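Local coordinates for putative lipoprotein (Parabacteroides distasonis, PDB 4FVS) that is of unknown function but probably binds a lipid-like ligand, as the related LolA and LolB lipoprotein-handling proteins do, at residues E81-P86 against M139-R144; N101-P106 against D121-K126; K148-T153 against C161-Y166. One frame throughout, in Å; residues are numbered along the deposited sequence.

Interaction 1 (E81-P86 against M139-R144); sequences ETLSYP and MAIKDR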
loop_
_atom_site.group_PDB
_atom_site.type_symbol
_atom_site.label_atom_id
_atom_site.label_comp_id
_atom_site.label_asym_id
_atom_site.label_seq_id
_atom_site.Cartn_x
_atom_site.Cartn_y
_atom_site.Cartn_z
ATOM N N GLU A 81 2.691 -1.473 2.450
ATOM C CA GLU A 81 2.054 -1.344 1.130
ATOM C C GLU A 81 1.447 0.085 0.950
ATOM O O GLU A 81 1.374 0.589 -0.174
ATOM C CB GLU A 81 0.980 -2.425 0.973
ATOM C CG GLU A 81 0.381 -2.575 -0.414
ATOM C CD GLU A 81 1.201 -3.147 -1.557
ATOM O OE1 GLU A 81 2.452 -3.052 -1.520
ATOM O OE2 GLU A 81 0.571 -3.632 -2.530
ATOM N N THR A 82 1.061 0.731 2.071
ATOM C CA THR A 82 0.508 2.090 2.124
ATOM C C THR A 82 1.628 3.110 1.724
ATOM O O THR A 82 1.294 4.181 1.185
ATOM C CB THR A 82 -0.129 2.356 3.547
ATOM O OG1 THR A 82 -1.319 1.580 3.675
ATOM C CG2 THR A 82 -0.512 3.800 3.781
ATOM N N LEU A 83 2.930 2.754 1.953
ATOM C CA LEU A 83 4.094 3.611 1.699
ATOM C C LEU A 83 4.788 3.284 0.368
ATOM O O LEU A 83 5.912 3.733 0.141
ATOM C CB LEU A 83 5.103 3.532 2.849
ATOM C CG LEU A 83 4.562 3.749 4.285
ATOM C CD1 LEU A 83 5.625 3.504 5.271
ATOM C CD2 LEU A 83 4.017 5.145 4.480
ATOM N N SER A 84 4.093 2.545 -0.527
ATOM C CA SER A 84 4.502 2.203 -1.902
ATOM C C SER A 84 4.396 3.424 -2.815
ATOM O O SER A 84 3.602 3.406 -3.778
ATOM C CB SER A 84 3.609 1.094 -2.466
ATOM O OG SER A 84 3.584 -0.079 -1.677
ATOM N N TYR A 85 5.101 4.526 -2.478
ATOM C CA TYR A 85 4.960 5.721 -3.303
ATOM C C TYR A 85 6.260 6.472 -3.340
ATOM O O TYR A 85 7.039 6.342 -2.393
ATOM C CB TYR A 85 3.798 6.620 -2.840
ATOM C CG TYR A 85 3.858 7.105 -1.406
ATOM C CD1 TYR A 85 4.561 8.265 -1.070
ATOM C CD2 TYR A 85 3.095 6.496 -0.412
ATOM C CE1 TYR A 85 4.571 8.755 0.228
ATOM C CE2 TYR A 85 3.068 7.001 0.889
ATOM C CZ TYR A 85 3.806 8.133 1.201
ATOM O OH TYR A 85 3.789 8.661 2.465
ATOM N N PRO A 86 6.471 7.274 -4.424
ATOM C CA PRO A 86 7.744 7.998 -4.609
ATOM C C PRO A 86 8.300 8.741 -3.375
ATOM O O PRO A 86 9.483 8.615 -3.133
ATOM C CB PRO A 86 7.393 8.994 -5.709
ATOM C CG PRO A 86 6.394 8.288 -6.531
ATOM C CD PRO A 86 5.587 7.456 -5.604
HETATM N N MSE A 139 6.534 6.871 11.051
HETATM C CA MSE A 139 5.469 7.253 10.136
HETATM C C MSE A 139 4.171 6.749 10.680
HETATM O O MSE A 139 4.021 5.542 10.890
HETATM C CB MSE A 139 5.719 6.751 8.718
HETATM C CG MSE A 139 7.107 7.122 8.218
HETATM SE SE MSE A 139 7.329 6.847 6.375
HETATM C CE MSE A 139 6.249 8.265 5.726
ATOM N N ALA A 140 3.261 7.681 10.996
ATOM C CA ALA A 140 1.959 7.365 11.554
ATOM C C ALA A 140 0.861 7.510 10.505
ATOM O O ALA A 140 0.666 8.588 9.955
ATOM C CB ALA A 140 1.676 8.256 12.747
ATOM N N ILE A 141 0.197 6.397 10.181
ATOM C CA ILE A 141 -0.936 6.339 9.258
ATOM C C ILE A 141 -2.168 6.223 10.147
ATOM O O ILE A 141 -2.369 5.197 10.792
ATOM C CB ILE A 141 -0.801 5.199 8.201
ATOM C CG1 ILE A 141 0.541 5.296 7.432
ATOM C CG2 ILE A 141 -1.993 5.189 7.226
ATOM C CD1 ILE A 141 1.140 3.891 7.113
ATOM N N LYS A 142 -2.954 7.296 10.226
ATOM C CA LYS A 142 -4.088 7.367 11.142
ATOM C C LYS A 142 -5.297 8.027 10.475
ATOM O O LYS A 142 -5.215 8.437 9.325
ATOM C CB LYS A 142 -3.661 8.163 12.414
ATOM C CG LYS A 142 -3.041 9.532 12.105
ATOM C CD LYS A 142 -2.260 10.096 13.259
ATOM C CE LYS A 142 -1.512 11.341 12.821
ATOM N NZ LYS A 142 -0.551 11.810 13.850
ATOM N N ASP A 143 -6.423 8.127 11.215
ATOM C CA ASP A 143 -7.679 8.750 10.791
ATOM C C ASP A 143 -8.117 8.225 9.419
ATOM O O ASP A 143 -8.516 9.003 8.550
ATOM C CB ASP A 143 -7.522 10.273 10.788
ATOM C CG ASP A 143 -6.940 10.870 12.064
ATOM O OD1 ASP A 143 -7.500 10.607 13.159
ATOM O OD2 ASP A 143 -5.970 11.652 11.962
ATOM N N ARG A 144 -8.042 6.896 9.232
ATOM C CA ARG A 144 -8.428 6.241 7.986
ATOM C C ARG A 144 -9.925 6.297 7.838
ATOM O O ARG A 144 -10.625 6.002 8.802
ATOM C CB ARG A 144 -7.928 4.782 7.940
ATOM C CG ARG A 144 -6.412 4.623 8.044
ATOM C CD ARG A 144 -5.995 3.167 8.147
ATOM N NE ARG A 144 -6.240 2.369 6.934
ATOM C CZ ARG A 144 -6.592 1.088 6.945
ATOM N NH1 ARG A 144 -6.769 0.453 8.092
ATOM N NH2 ARG A 144 -6.793 0.439 5.809
#

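Interaction 2 (N101-P106 against D121-K126); sequences NFINYP and DEASVK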
loop_
_atom_site.group_PDB
_atom_site.type_symbol
_atom_site.label_atom_id
_atom_site.label_comp_id
_atom_site.label_asym_id
_atom_site.label_seq_id
_atom_site.Cartn_x
_atom_site.Cartn_y
_atom_site.Cartn_z
ATOM N N ASN A 101 3.403 -4.244 10.602
ATOM C CA ASN A 101 2.132 -3.821 11.196
ATOM C C ASN A 101 1.050 -4.152 10.183
ATOM O O ASN A 101 1.069 -3.616 9.081
ATOM C CB ASN A 101 2.128 -2.326 11.630
ATOM C CG ASN A 101 1.048 -1.919 12.639
ATOM O OD1 ASN A 101 -0.033 -2.498 12.716
ATOM N ND2 ASN A 101 1.308 -0.890 13.436
ATOM N N PHE A 102 0.192 -5.132 10.499
ATOM C CA PHE A 102 -0.895 -5.544 9.604
ATOM C C PHE A 102 -2.131 -4.736 9.902
ATOM O O PHE A 102 -2.554 -4.652 11.054
ATOM C CB PHE A 102 -1.172 -7.039 9.731
ATOM C CG PHE A 102 -0.107 -7.926 9.105
ATOM C CD1 PHE A 102 -0.092 -8.165 7.736
ATOM C CD2 PHE A 102 0.849 -8.556 9.889
ATOM C CE1 PHE A 102 0.866 -9.010 7.170
ATOM C CE2 PHE A 102 1.801 -9.403 9.316
ATOM C CZ PHE A 102 1.802 -9.626 7.967
ATOM N N ILE A 103 -2.693 -4.109 8.878
ATOM C CA ILE A 103 -3.906 -3.302 8.999
ATOM C C ILE A 103 -5.024 -3.881 8.124
ATOM O O ILE A 103 -4.753 -4.438 7.058
ATOM C CB ILE A 103 -3.641 -1.821 8.663
ATOM C CG1 ILE A 103 -3.007 -1.660 7.245
ATOM C CG2 ILE A 103 -2.785 -1.182 9.773
ATOM C CD1 ILE A 103 -2.953 -0.211 6.649
ATOM N N ASN A 104 -6.276 -3.747 8.576
ATOM C CA ASN A 104 -7.434 -4.240 7.834
ATOM C C ASN A 104 -7.783 -3.326 6.670
ATOM O O ASN A 104 -7.477 -2.122 6.697
ATOM C CB ASN A 104 -8.656 -4.384 8.732
ATOM C CG ASN A 104 -9.288 -3.081 9.175
ATOM O OD1 ASN A 104 -8.623 -2.104 9.476
ATOM N ND2 ASN A 104 -10.597 -3.041 9.243
ATOM N N TYR A 105 -8.458 -3.918 5.659
ATOM C CA TYR A 105 -9.005 -3.248 4.507
ATOM C C TYR A 105 -10.467 -3.653 4.441
ATOM O O TYR A 105 -10.789 -4.796 4.112
ATOM C CB TYR A 105 -8.208 -3.552 3.218
ATOM C CG TYR A 105 -6.924 -2.754 3.130
ATOM C CD1 TYR A 105 -5.779 -3.155 3.817
ATOM C CD2 TYR A 105 -6.862 -1.579 2.393
ATOM C CE1 TYR A 105 -4.604 -2.406 3.773
ATOM C CE2 TYR A 105 -5.692 -0.815 2.344
ATOM C CZ TYR A 105 -4.565 -1.233 3.038
ATOM O OH TYR A 105 -3.399 -0.509 2.974
ATOM N N PRO A 106 -11.376 -2.757 4.862
ATOM C CA PRO A 106 -12.806 -3.097 4.852
ATOM C C PRO A 106 -13.338 -3.352 3.436
ATOM O O PRO A 106 -12.815 -2.819 2.470
ATOM C CB PRO A 106 -13.468 -1.860 5.478
ATOM C CG PRO A 106 -12.377 -1.164 6.222
ATOM C CD PRO A 106 -11.163 -1.385 5.360
ATOM N N ASP A 121 -7.949 -0.064 11.301
ATOM C CA ASP A 121 -6.759 -0.167 12.124
ATOM C C ASP A 121 -5.832 0.992 11.837
ATOM O O ASP A 121 -5.793 1.441 10.702
ATOM C CB ASP A 121 -6.023 -1.482 11.815
ATOM C CG ASP A 121 -6.707 -2.755 12.230
ATOM O OD1 ASP A 121 -7.301 -2.783 13.331
ATOM O OD2 ASP A 121 -6.538 -3.758 11.528
ATOM N N GLU A 122 -5.068 1.456 12.809
ATOM C CA GLU A 122 -4.052 2.472 12.552
ATOM C C GLU A 122 -2.699 1.815 12.377
ATOM O O GLU A 122 -2.451 0.714 12.890
ATOM C CB GLU A 122 -3.971 3.502 13.673
ATOM C CG GLU A 122 -5.123 4.477 13.651
ATOM C CD GLU A 122 -5.046 5.581 14.684
ATOM O OE1 GLU A 122 -4.219 5.485 15.626
ATOM O OE2 GLU A 122 -5.827 6.549 14.538
ATOM N N ALA A 123 -1.786 2.541 11.768
ATOM C CA ALA A 123 -0.425 2.083 11.587
ATOM C C ALA A 123 0.551 3.129 12.093
ATOM O O ALA A 123 0.358 4.323 11.889
ATOM C CB ALA A 123 -0.175 1.794 10.113
ATOM N N SER A 124 1.569 2.693 12.788
ATOM C CA SER A 124 2.671 3.549 13.201
ATOM C C SER A 124 3.892 2.684 13.119
ATOM O O SER A 124 4.200 1.884 14.019
ATOM C CB SER A 124 2.470 4.207 14.562
ATOM O OG SER A 124 3.558 5.069 14.880
ATOM N N VAL A 125 4.495 2.748 11.935
ATOM C CA VAL A 125 5.647 1.949 11.601
ATOM C C VAL A 125 6.933 2.749 11.833
ATOM O O VAL A 125 6.907 3.899 12.269
ATOM C CB VAL A 125 5.543 1.433 10.144
ATOM C CG1 VAL A 125 4.280 0.598 9.962
ATOM C CG2 VAL A 125 5.631 2.564 9.113
ATOM N N LYS A 126 8.056 2.100 11.582
ATOM C CA LYS A 126 9.337 2.742 11.630
ATOM C C LYS A 126 10.124 2.343 10.389
ATOM O O LYS A 126 10.262 1.155 10.071
ATOM C CB LYS A 126 10.077 2.422 12.907
ATOM C CG LYS A 126 11.006 3.552 13.292
ATOM C CD LYS A 126 11.735 3.300 14.549
ATOM C CE LYS A 126 10.812 3.221 15.735
ATOM N NZ LYS A 126 10.331 4.518 16.261
#

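Interaction 3 (K148-T153 against C161-Y166); sequences KTESIT and CAKVKY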
loop_
_atom_site.group_PDB
_atom_site.type_symbol
_atom_site.label_atom_id
_atom_site.label_comp_id
_atom_site.label_asym_id
_atom_site.label_seq_id
_atom_site.Cartn_x
_atom_site.Cartn_y
_atom_site.Cartn_z
ATOM N N LYS A 148 -15.884 6.415 -0.816
ATOM C CA LYS A 148 -16.879 5.879 -1.731
ATOM C C LYS A 148 -16.280 4.700 -2.485
ATOM O O LYS A 148 -15.076 4.435 -2.363
ATOM C CB LYS A 148 -17.306 7.001 -2.729
ATOM C CG LYS A 148 -16.194 7.414 -3.748
ATOM C CD LYS A 148 -16.387 8.767 -4.436
ATOM C CE LYS A 148 -15.108 9.253 -5.085
ATOM N NZ LYS A 148 -15.316 10.456 -5.940
ATOM N N THR A 149 -17.096 4.059 -3.342
ATOM C CA THR A 149 -16.683 3.019 -4.280
ATOM C C THR A 149 -16.790 3.575 -5.656
ATOM O O THR A 149 -17.839 4.152 -5.990
ATOM C CB THR A 149 -17.506 1.731 -4.149
ATOM O OG1 THR A 149 -18.904 1.983 -4.362
ATOM C CG2 THR A 149 -17.236 1.007 -2.862
ATOM N N GLU A 150 -15.742 3.429 -6.476
ATOM C CA GLU A 150 -15.852 3.922 -7.852
ATOM C C GLU A 150 -15.039 3.072 -8.790
ATOM O O GLU A 150 -14.148 2.360 -8.360
ATOM C CB GLU A 150 -15.489 5.419 -8.002
ATOM C CG GLU A 150 -14.074 5.843 -7.647
ATOM C CD GLU A 150 -13.717 7.258 -8.065
ATOM O OE1 GLU A 150 -14.080 7.660 -9.194
ATOM O OE2 GLU A 150 -13.028 7.949 -7.279
ATOM N N SER A 151 -15.387 3.121 -10.064
ATOM C CA SER A 151 -14.717 2.403 -11.136
ATOM C C SER A 151 -13.543 3.221 -11.619
ATOM O O SER A 151 -13.701 4.412 -11.913
ATOM C CB SER A 151 -15.687 2.110 -12.275
ATOM O OG SER A 151 -15.070 1.314 -13.272
ATOM N N ILE A 152 -12.357 2.581 -11.672
ATOM C CA ILE A 152 -11.092 3.195 -12.075
ATOM C C ILE A 152 -10.529 2.442 -13.262
ATOM O O ILE A 152 -10.487 1.207 -13.255
ATOM C CB ILE A 152 -10.101 3.216 -10.874
ATOM C CG1 ILE A 152 -10.614 4.105 -9.738
ATOM C CG2 ILE A 152 -8.660 3.586 -11.255
ATOM C CD1 ILE A 152 -10.908 5.600 -10.039
ATOM N N THR A 153 -10.079 3.192 -14.276
ATOM C CA THR A 153 -9.462 2.621 -15.468
ATOM C C THR A 153 -7.985 3.006 -15.481
ATOM O O THR A 153 -7.640 4.178 -15.333
ATOM C CB THR A 153 -10.209 3.068 -16.740
ATOM O OG1 THR A 153 -11.584 2.645 -16.663
ATOM C CG2 THR A 153 -9.567 2.542 -18.014
ATOM N N CYS A 161 -13.427 -0.271 -7.379
ATOM C CA CYS A 161 -12.597 -0.044 -6.205
ATOM C C CYS A 161 -13.360 0.556 -5.057
ATOM O O CYS A 161 -14.463 1.067 -5.211
ATOM C CB CYS A 161 -11.437 0.877 -6.573
ATOM S SG CYS A 161 -10.441 0.307 -7.955
ATOM N N ALA A 162 -12.694 0.550 -3.917
ATOM C CA ALA A 162 -13.016 1.221 -2.692
ATOM C C ALA A 162 -11.993 2.306 -2.528
ATOM O O ALA A 162 -10.806 2.047 -2.735
ATOM C CB ALA A 162 -12.976 0.239 -1.539
ATOM N N LYS A 163 -12.443 3.534 -2.285
ATOM C CA LYS A 163 -11.572 4.688 -2.100
ATOM C C LYS A 163 -11.602 5.035 -0.647
ATOM O O LYS A 163 -12.667 5.276 -0.061
ATOM C CB LYS A 163 -11.976 5.880 -3.000
ATOM C CG LYS A 163 -10.978 7.043 -2.999
ATOM C CD LYS A 163 -11.638 8.330 -3.404
ATOM C CE LYS A 163 -10.625 9.426 -3.483
ATOM N NZ LYS A 163 -11.103 10.572 -4.307
ATOM N N VAL A 164 -10.416 5.008 -0.060
ATOM C CA VAL A 164 -10.142 5.226 1.362
ATOM C C VAL A 164 -9.079 6.308 1.527
ATOM O O VAL A 164 -8.094 6.325 0.784
ATOM C CB VAL A 164 -9.702 3.882 2.015
ATOM C CG1 VAL A 164 -9.030 4.100 3.358
ATOM C CG2 VAL A 164 -10.881 2.924 2.171
ATOM N N LYS A 165 -9.311 7.227 2.465
ATOM C CA LYS A 165 -8.406 8.325 2.818
ATOM C C LYS A 165 -7.693 7.980 4.118
ATOM O O LYS A 165 -8.267 7.287 4.956
ATOM C CB LYS A 165 -9.190 9.663 2.958
ATOM C CG LYS A 165 -8.343 10.883 3.337
ATOM C CD LYS A 165 -9.190 12.141 3.484
ATOM C CE LYS A 165 -8.468 13.288 4.157
ATOM N NZ LYS A 165 -9.275 14.534 4.113
ATOM N N TYR A 166 -6.460 8.465 4.295
ATOM C CA TYR A 166 -5.671 8.297 5.531
ATOM C C TYR A 166 -4.876 9.579 5.765
ATOM O O TYR A 166 -4.573 10.276 4.804
ATOM C CB TYR A 166 -4.735 7.064 5.461
ATOM C CG TYR A 166 -3.629 7.206 4.423
ATOM C CD1 TYR A 166 -2.446 7.897 4.718
ATOM C CD2 TYR A 166 -3.787 6.711 3.128
ATOM C CE1 TYR A 166 -1.482 8.145 3.735
ATOM C CE2 TYR A 166 -2.813 6.929 2.142
ATOM C CZ TYR A 166 -1.667 7.657 2.448
ATOM O OH TYR A 166 -0.720 7.915 1.485
#

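Interaction 1 (E81-P86 against M139-R144)
T82 and L83 face residues 139-144 of strand 132-154 with no backbone pairing: the nearest CA atoms, those of T82 and I141, are 8.4 Å apart, and side chains fill the interval. T82 and I141 meet tip to tip, T82 CG2 lying 3.7 Å from I141 CD1. With OG1 beside the T82 backbone N (chi1 -71°), CG2 is left anti to that N and faces I141, while OG1 makes a weak hydrogen bond to E185; threonine suits a place that is apolar on one side and polar on the other. The buried loop covers strand 132-154 and its neighbours, consistent with packing inside the curved antiparallel sheet of a LolA/LolB-like fold. L83 spreads its two methyls over two strand residues, CD1 to the SE of selenomethionine M139 at 3.9 Å and CD2 to I141 CD1 at 4.1 Å. Were I141 shortened to an alanine, the T82 methyl and L83 CD2 would lose the CD1 they share, and a gap would probably open. M139 bends at chi3 to bring its CE to 4.1 Å from Y85 OH. Within the loop, S84 OG donates to E81 O at 2.8 Å, and Y53 also bonds this hydroxyl.

Interaction 2 (N101-P106 against D121-K126)
N104 and D121 clasp each other through a reciprocal pair of hydrogen bonds, each joining one residue's backbone NH to the other's side chain. D121 N gives its hydrogen to N104 OD1 at 2.8 Å in a nearly straight bond (166° at the hydrogen). In return N104 N donates to D121 OD2 at 3.0 Å, reaching that oxygen on its anti side and somewhat out of the carboxylate plane. The amide and carboxylate planes stand 55° apart. The asparagine amide is lodged between its own backbone N and carbonyl carbon (chi1 72°), which turns OD1 toward D121 in the facing segment. Asparagine suits the place because its ND2 can also donate, to Y119 O and E74 OE2, and these bonds fix the rotation of the amide.

Beside the clasp I103 slides past D121, its CG2 lying 3.8 Å from D121 CB and 4.0 Å from A123 CB. The small alanine lets the branched isoleucine come close. Farther along, N101 CB rests 4.0 Å from V125 CG1, and the N101 amide reaches over the backbone at A123 and S124 without bonding to it.

In the next shell R144 ties the two segments together: its NH1 bonds to D121 O and its NH2 to N104 O, while its guanidinium makes a cation-pi contact with Y105. Strand 102-104 is itself hydrogen-bonded to strand 74-78, and A123 and V125 to strand 132-154. The two segments run nearly antiparallel, yet no backbone-to-backbone bond joins them. Side chains thus bridge a seam between the end strand 102-104 and strand 123-129, consistent with the incompletely closed beta barrel of the LolA and LolB relatives.

Interaction 3 (K148-T153 against C161-Y166)
K148 and K163 lie side by side on one face of the hairpin, brought there by different torsions: K163 CG is anti to its backbone N (chi1 -171°), whereas K148 CG sits between backbone N and carbonyl carbon (chi1 69°). Beyond CG both chains are extended, so their methylenes run together, with K148 CE 4.0 Å from K163 CD. Long aliphatic stems let lysine cover a strand and carry its charge outward. The two ammonium groups come near each other, and E150 probably eases their repulsion: its OE2 makes a long salt bridge to K148 NZ at 3.6 Å and stays beyond bridging distance of K163 NZ. The same OE2 accepts a hydrogen bond from W186 NE1, helping to place the carboxylate.

Beneath, the backbones pair in antiparallel fashion. K163 N donates to K148 O at 2.8 Å, nearly in line with the carbonyl bond. E150 and C161 form a hydrogen-bonded pair, C161 N to E150 O at 2.9 Å and E150 N to C161 O at 3.0 Å, the latter donor above the carbonyl plane. T149 and A162 make the non-hydrogen-bonded pair between them, on the opposite face, where both touch P108. Toward the turn I152 packs its CB against C161 SG at 4.1 Å, a compact thiol suiting this buried spot.

The N-to-C directions of the segments are 130° apart, well short of exactly antiparallel, a strong twist. Strand 157-171 pairs on its other edge with strand 179-188, where W186 packs on K163 and Y184 makes a cation-pi contact with it, while V194 of strand 192-200 touches I152 and C161.

Overall arrangement
Strand 132-154 is the common element: it carries one side of interaction 1 and, farther on, one side of interaction 3, and it pairs with strand 123-129 of interaction 2. Interactions 1 and 2 are close, with centres about 9 Å apart. I141 N probably bonds to A123 O at 2.7 Å, so the residue under the 81-86 loop also belongs to the paired strands. Interaction 3 lies farther out, about 16 Å from interaction 1 and about 18 Å from interaction 2 between centres. Y166 links it to interaction 1, its CD1 3.7 Å from I141 CG2. A lipid site in this barrel-like fold remains an inference.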